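Rhamnonate dehydratase (Gibberella zeae PH-1, PDB 3FXG) probably catalyses the magnesium-dependent dehydration of L-rhamnonate, as a member of the mandelate racemase-like branch of the enolase superfamily. Local coordinates at residues Y153-Y167 and Y332-Y346. Sequence-based numbering, arbitrary orientation.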
loop_
_atom_site.group_PDB
_atom_site.type_symbol
_atom_site.label_atom_id
_atom_site.label_comp_id
_atom_site.label_asym_id
_atom_site.label_seq_id
_atom_site.Cartn_x
_atom_site.Cartn_y
_atom_site.Cartn_z
ATOM N N TYR A 153 -30.209 24.039 19.079
ATOM C CA TYR A 153 -30.106 22.584 19.110
ATOM C C TYR A 153 -31.369 21.882 18.606
ATOM O O TYR A 153 -31.293 20.791 18.043
ATOM C CB TYR A 153 -29.715 22.100 20.519
ATOM C CG TYR A 153 -30.832 21.971 21.540
ATOM C CD1 TYR A 153 -31.530 20.770 21.687
ATOM C CD2 TYR A 153 -31.146 23.025 22.401
ATOM C CE1 TYR A 153 -32.506 20.615 22.674
ATOM C CE2 TYR A 153 -32.129 22.882 23.394
ATOM C CZ TYR A 153 -32.799 21.671 23.523
ATOM O OH TYR A 153 -33.740 21.500 24.514
ATOM N N ARG A 154 -32.525 22.514 18.783
ATOM C CA ARG A 154 -33.785 21.927 18.321
ATOM C C ARG A 154 -33.946 22.051 16.806
ATOM O O ARG A 154 -34.880 21.490 16.226
ATOM C CB ARG A 154 -34.977 22.607 19.003
ATOM C CG ARG A 154 -35.097 22.331 20.487
ATOM C CD ARG A 154 -35.368 20.859 20.763
ATOM N NE ARG A 154 -35.666 20.630 22.174
ATOM C CZ ARG A 154 -35.721 19.432 22.746
ATOM N NH1 ARG A 154 -35.498 18.336 22.029
ATOM N NH2 ARG A 154 -35.982 19.331 24.041
ATOM N N LEU A 155 -33.037 22.787 16.174
ATOM C CA LEU A 155 -33.073 22.994 14.727
ATOM C C LEU A 155 -32.043 22.147 13.979
ATOM O O LEU A 155 -32.080 22.061 12.754
ATOM C CB LEU A 155 -32.811 24.469 14.398
ATOM C CG LEU A 155 -33.764 25.518 14.975
ATOM C CD1 LEU A 155 -33.343 26.909 14.498
ATOM C CD2 LEU A 155 -35.182 25.208 14.530
ATOM N N ILE A 156 -31.128 21.519 14.709
ATOM C CA ILE A 156 -30.086 20.732 14.057
ATOM C C ILE A 156 -30.022 19.257 14.443
ATOM O O ILE A 156 -28.951 18.651 14.420
ATOM C CB ILE A 156 -28.699 21.361 14.299
ATOM C CG1 ILE A 156 -28.417 21.444 15.801
ATOM C CG2 ILE A 156 -28.646 22.754 13.681
ATOM C CD1 ILE A 156 -27.030 21.966 16.138
ATOM N N GLY A 157 -31.164 18.675 14.791
ATOM C CA GLY A 157 -31.170 17.266 15.139
ATOM C C GLY A 157 -31.807 16.944 16.467
ATOM O O GLY A 157 -32.046 15.773 16.769
ATOM N N GLY A 158 -32.081 17.977 17.260
ATOM C CA GLY A 158 -32.700 17.767 18.556
ATOM C C GLY A 158 -31.705 17.378 19.633
ATOM O O GLY A 158 -30.511 17.653 19.526
ATOM N N ALA A 159 -32.197 16.728 20.679
ATOM C CA ALA A 159 -31.332 16.314 21.772
ATOM C C ALA A 159 -31.064 14.818 21.726
ATOM O O ALA A 159 -31.992 14.011 21.799
ATOM C CB ALA A 159 -31.968 16.693 23.113
ATOM N N THR A 160 -29.793 14.450 21.590
ATOM C CA THR A 160 -29.416 13.043 21.571
ATOM C C THR A 160 -29.100 12.622 23.002
ATOM O O THR A 160 -28.847 11.453 23.281
ATOM C CB THR A 160 -28.197 12.789 20.660
ATOM O OG1 THR A 160 -27.131 13.679 21.016
ATOM C CG2 THR A 160 -28.579 13.007 19.203
ATOM N N LYS A 161 -29.116 13.601 23.900
ATOM C CA LYS A 161 -28.881 13.382 25.323
ATOM C C LYS A 161 -29.513 14.549 26.068
ATOM O O LYS A 161 -29.632 15.648 25.526
ATOM C CB LYS A 161 -27.384 13.292 25.629
ATOM C CG LYS A 161 -26.548 14.419 25.060
ATOM C CD LYS A 161 -25.070 14.122 25.244
ATOM C CE LYS A 161 -24.253 14.717 24.115
ATOM N NZ LYS A 161 -24.734 14.232 22.788
ATOM N N GLU A 162 -29.930 14.313 27.305
ATOM C CA GLU A 162 -30.562 15.371 28.084
ATOM C C GLU A 162 -29.570 16.082 28.994
ATOM O O GLU A 162 -29.880 17.117 29.583
ATOM C CB GLU A 162 -31.715 14.788 28.902
ATOM C CG GLU A 162 -32.830 14.214 28.036
ATOM C CD GLU A 162 -33.510 15.276 27.179
ATOM O OE1 GLU A 162 -33.783 14.998 25.990
ATOM O OE2 GLU A 162 -33.783 16.383 27.696
ATOM N N ARG A 163 -28.372 15.522 29.101
ATOM C CA ARG A 163 -27.334 16.104 29.935
ATOM C C ARG A 163 -26.000 16.111 29.199
ATOM O O ARG A 163 -25.660 15.154 28.507
ATOM C CB ARG A 163 -27.217 15.308 31.236
ATOM C CG ARG A 163 -26.012 15.649 32.083
ATOM C CD ARG A 163 -26.158 15.049 33.473
ATOM N NE ARG A 163 -24.898 15.044 34.209
ATOM C CZ ARG A 163 -24.812 15.029 35.535
ATOM N NH1 ARG A 163 -25.918 15.022 36.270
ATOM N NH2 ARG A 163 -23.625 15.019 36.128
ATOM N N LEU A 164 -25.258 17.205 29.342
ATOM C CA LEU A 164 -23.953 17.342 28.703
ATOM C C LEU A 164 -22.884 17.329 29.788
ATOM O O LEU A 164 -22.845 18.227 30.629
ATOM C CB LEU A 164 -23.873 18.664 27.935
ATOM C CG LEU A 164 -23.458 18.632 26.460
ATOM C CD1 LEU A 164 -23.207 20.063 25.995
ATOM C CD2 LEU A 164 -22.203 17.792 26.269
ATOM N N ASP A 165 -22.026 16.313 29.771
ATOM C CA ASP A 165 -20.954 16.198 30.757
ATOM C C ASP A 165 -19.677 16.882 30.270
ATOM O O ASP A 165 -19.294 16.755 29.103
ATOM C CB ASP A 165 -20.681 14.725 31.069
ATOM C CG ASP A 165 -21.859 14.053 31.747
ATOM O OD1 ASP A 165 -22.307 14.562 32.797
ATOM O OD2 ASP A 165 -22.338 13.020 31.235
ATOM N N PHE A 166 -19.024 17.607 31.175
ATOM C CA PHE A 166 -17.807 18.347 30.856
ATOM C C PHE A 166 -16.559 17.849 31.567
ATOM O O PHE A 166 -16.627 17.259 32.645
ATOM C CB PHE A 166 -17.938 19.819 31.269
ATOM C CG PHE A 166 -18.941 20.610 30.481
ATOM C CD1 PHE A 166 -18.537 21.745 29.781
ATOM C CD2 PHE A 166 -20.291 20.273 30.490
ATOM C CE1 PHE A 166 -19.466 22.536 29.107
ATOM C CE2 PHE A 166 -21.227 21.058 29.817
ATOM C CZ PHE A 166 -20.814 22.192 29.125
ATOM N N TYR A 167 -15.414 18.121 30.951
ATOM C CA TYR A 167 -14.130 17.828 31.562
ATOM C C TYR A 167 -13.575 19.248 31.671
ATOM O O TYR A 167 -13.977 20.130 30.913
ATOM C CB TYR A 167 -13.264 16.909 30.684
ATOM C CG TYR A 167 -12.739 17.490 29.393
ATOM C CD1 TYR A 167 -11.588 18.278 29.376
ATOM C CD2 TYR A 167 -13.354 17.195 28.176
ATOM C CE1 TYR A 167 -11.057 18.750 28.179
ATOM C CE2 TYR A 167 -12.832 17.662 26.975
ATOM C CZ TYR A 167 -11.683 18.436 26.983
ATOM O OH TYR A 167 -11.151 18.882 25.795
ATOM N N TYR A 332 -22.178 23.944 22.925
ATOM C CA TYR A 332 -23.159 23.205 23.718
ATOM C C TYR A 332 -24.328 22.736 22.859
ATOM O O TYR A 332 -24.732 21.576 22.928
ATOM C CB TYR A 332 -23.700 24.060 24.875
ATOM C CG TYR A 332 -22.628 24.668 25.752
ATOM C CD1 TYR A 332 -21.348 24.118 25.808
ATOM C CD2 TYR A 332 -22.892 25.802 26.526
ATOM C CE1 TYR A 332 -20.359 24.678 26.604
ATOM C CE2 TYR A 332 -21.906 26.369 27.329
ATOM C CZ TYR A 332 -20.643 25.801 27.359
ATOM O OH TYR A 332 -19.652 26.357 28.132
ATOM N N HIS A 333 -24.869 23.638 22.046
ATOM C CA HIS A 333 -26.001 23.287 21.200
ATOM C C HIS A 333 -25.639 22.202 20.196
ATOM O O HIS A 333 -26.482 21.394 19.811
ATOM C CB HIS A 333 -26.528 24.525 20.468
ATOM C CG HIS A 333 -27.408 25.396 21.313
ATOM N ND1 HIS A 333 -26.922 26.177 22.340
ATOM C CD2 HIS A 333 -28.743 25.619 21.272
ATOM C CE1 HIS A 333 -27.920 26.846 22.893
ATOM N NE2 HIS A 333 -29.035 26.526 22.262
ATOM N N PHE A 334 -24.380 22.186 19.782
ATOM C CA PHE A 334 -23.919 21.186 18.834
ATOM C C PHE A 334 -23.726 19.836 19.522
ATOM O O PHE A 334 -24.255 18.821 19.069
ATOM C CB PHE A 334 -22.602 21.635 18.198
ATOM C CG PHE A 334 -21.998 20.612 17.286
ATOM C CD1 PHE A 334 -22.565 20.344 16.048
ATOM C CD2 PHE A 334 -20.875 19.893 17.682
ATOM C CE1 PHE A 334 -22.024 19.369 15.214
ATOM C CE2 PHE A 334 -20.329 18.915 16.855
ATOM C CZ PHE A 334 -20.906 18.655 15.621
ATOM N N GLN A 335 -22.971 19.827 20.617
ATOM C CA GLN A 335 -22.695 18.595 21.354
ATOM C C GLN A 335 -23.923 17.840 21.835
ATOM O O GLN A 335 -23.931 16.612 21.875
ATOM C CB GLN A 335 -21.808 18.877 22.573
ATOM C CG GLN A 335 -20.357 19.171 22.254
ATOM C CD GLN A 335 -19.784 18.214 21.228
ATOM O OE1 GLN A 335 -20.080 18.323 20.039
ATOM N NE2 GLN A 335 -18.969 17.265 21.681
ATOM N N ILE A 336 -24.961 18.573 22.209
ATOM C CA ILE A 336 -26.174 17.951 22.722
ATOM C C ILE A 336 -27.045 17.331 21.628
ATOM O O ILE A 336 -27.949 16.552 21.922
ATOM C CB ILE A 336 -27.021 18.998 23.495
ATOM C CG1 ILE A 336 -27.955 18.306 24.486
ATOM C CG2 ILE A 336 -27.829 19.839 22.517
ATOM C CD1 ILE A 336 -27.231 17.688 25.661
ATOM N N SER A 337 -26.745 17.639 20.368
ATOM C CA SER A 337 -27.573 17.172 19.258
ATOM C C SER A 337 -27.081 16.095 18.298
ATOM O O SER A 337 -27.868 15.603 17.485
ATOM C CB SER A 337 -27.979 18.380 18.417
ATOM O OG SER A 337 -26.834 18.966 17.822
ATOM N N GLN A 338 -25.812 15.720 18.369
ATOM C CA GLN A 338 -25.289 14.729 17.437
ATOM C C GLN A 338 -25.098 13.333 18.025
ATOM O O GLN A 338 -25.072 13.151 19.244
ATOM C CB GLN A 338 -23.965 15.231 16.850
ATOM C CG GLN A 338 -24.051 16.630 16.248
ATOM C CD GLN A 338 -25.006 16.709 15.067
ATOM O OE1 GLN A 338 -26.016 17.414 15.113
ATOM N NE2 GLN A 338 -24.689 15.987 14.003
ATOM N N PRO A 339 -24.978 12.319 17.155
ATOM C CA PRO A 339 -24.791 10.954 17.644
ATOM C C PRO A 339 -23.370 10.662 18.118
ATOM O O PRO A 339 -23.163 9.764 18.935
ATOM C CB PRO A 339 -25.183 10.103 16.437
ATOM C CG PRO A 339 -24.763 10.961 15.280
ATOM C CD PRO A 339 -25.248 12.326 15.704
ATOM N N ASN A 340 -22.400 11.426 17.619
ATOM C CA ASN A 340 -20.995 11.207 17.970
ATOM C C ASN A 340 -20.308 12.384 18.672
ATOM O O ASN A 340 -19.161 12.712 18.371
ATOM C CB ASN A 340 -20.211 10.840 16.706
ATOM C CG ASN A 340 -20.227 11.947 15.666
ATOM O OD1 ASN A 340 -21.232 12.642 15.498
ATOM N ND2 ASN A 340 -19.117 12.103 14.947
ATOM N N THR A 341 -21.012 13.007 19.613
ATOM C CA THR A 341 -20.477 14.141 20.371
ATOM C C THR A 341 -20.756 13.824 21.840
ATOM O O THR A 341 -21.673 14.379 22.443
ATOM C CB THR A 341 -21.180 15.445 19.943
ATOM O OG1 THR A 341 -22.600 15.246 19.929
ATOM C CG2 THR A 341 -20.728 15.851 18.544
ATOM N N PRO A 342 -19.945 12.926 22.430
ATOM C CA PRO A 342 -19.997 12.420 23.808
ATOM C C PRO A 342 -19.904 13.364 25.001
ATOM O O PRO A 342 -20.547 13.133 26.025
ATOM C CB PRO A 342 -18.884 11.376 23.824
ATOM C CG PRO A 342 -17.864 11.989 22.939
ATOM C CD PRO A 342 -18.704 12.474 21.769
ATOM N N PHE A 343 -19.095 14.407 24.893
ATOM C CA PHE A 343 -18.957 15.332 26.004
ATOM C C PHE A 343 -18.431 16.672 25.550
ATOM O O PHE A 343 -18.227 16.902 24.359
ATOM C CB PHE A 343 -18.058 14.727 27.085
ATOM C CG PHE A 343 -16.821 14.065 26.547
ATOM C CD1 PHE A 343 -15.721 14.822 26.161
ATOM C CD2 PHE A 343 -16.765 12.683 26.412
ATOM C CE1 PHE A 343 -14.577 14.207 25.645
ATOM C CE2 PHE A 343 -15.626 12.059 25.896
ATOM C CZ PHE A 343 -14.531 12.829 25.512
ATOM N N GLN A 344 -18.201 17.555 26.512
ATOM C CA GLN A 344 -17.759 18.901 26.209
ATOM C C GLN A 344 -16.592 19.387 27.053
ATOM O O GLN A 344 -16.399 18.956 28.187
ATOM C CB GLN A 344 -18.945 19.852 26.397
ATOM C CG GLN A 344 -18.578 21.311 26.337
ATOM C CD GLN A 344 -18.736 21.892 24.960
ATOM O OE1 GLN A 344 -18.080 22.869 24.613
ATOM N NE2 GLN A 344 -19.624 21.307 24.169
ATOM N N GLU A 345 -15.820 20.302 26.482
ATOM C CA GLU A 345 -14.693 20.883 27.186
ATOM C C GLU A 345 -15.085 22.242 27.750
ATOM O O GLU A 345 -15.873 22.974 27.151
ATOM C CB GLU A 345 -13.505 21.087 26.247
ATOM C CG GLU A 345 -12.457 22.043 26.817
ATOM C CD GLU A 345 -11.312 22.334 25.865
ATOM O OE1 GLU A 345 -11.573 22.546 24.663
ATOM O OE2 GLU A 345 -10.147 22.368 26.324
ATOM N N TYR A 346 -14.549 22.562 28.918
ATOM C CA TYR A 346 -14.770 23.869 29.504
ATOM C C TYR A 346 -13.392 24.360 29.894
ATOM O O TYR A 346 -12.710 23.738 30.710
ATOM C CB TYR A 346 -15.658 23.833 30.742
ATOM C CG TYR A 346 -16.210 25.211 31.024
ATOM C CD1 TYR A 346 -17.287 25.705 30.287
ATOM C CD2 TYR A 346 -15.609 26.053 31.959
ATOM C CE1 TYR A 346 -17.754 27.001 30.466
ATOM C CE2 TYR A 346 -16.067 27.362 32.148
ATOM C CZ TYR A 346 -17.142 27.824 31.394
ATOM O OH TYR A 346 -17.620 29.104 31.557
HETATM O O HOH W 1 -23.596 12.187 21.253
HETATM O O HOH W 2 -22.173 14.418 27.734
#
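K161 NZ gives a hydrogen bond to Q335 O of helix 329-335 (2.7 Å), in the carbonyl plane. T341 OG1 donates to the same oxygen, so two donors grip it. The lysine chain bends near its end to bring its ammonium there. That group also makes a weak bond to T341 O and one to a water, which donates to Q338 O. T160 N bonds to I336 O (2.8 Å, N-H...O 160°), and T160 OG1 lies close to both I336 O and Q338 O.

Strands 163-167 and 344-346 pair in parallel. Q344 N donates to D165 O (2.9 Å), Y167 N to Q344 O and Y346 N to Y167 O. A second water bridges D165 N and P342 O.

F166 and Y332 form an offset edge-to-face pair, F166 edge toward Y332 face, planes at 70°. One face of the F166 ring takes Q344 CB, 3.9 Å from its centroid, as a CH-pi contact. On the other face of the sheet, the Y167 ring lies over E345 CA (4.0 Å to the centroid). It folds back over its own backbone (chi1 69°), onto E345. Y167 OH bonds to K185 NZ; E345 OE2 makes a salt bridge to that lysine and a hydrogen bond to T169. The E345 side chain lies about 5 Å from the magnesium ion held by D222, E248 and E275. I336 CD1 packs tightly on K161 CG (3.4 Å) and also meets L164, while its CG2 touches Y153 CB (3.6 Å).

The pairing of the first and last parallel strands, 163-169 and 344-347, closes the modified TIM barrel, (beta/alpha)7beta, of the enolase superfamily. Strand 374-376 runs antiparallel beside 163-169, helix 305-316 packs on F334, and a second subunit bonds to A159 and S337.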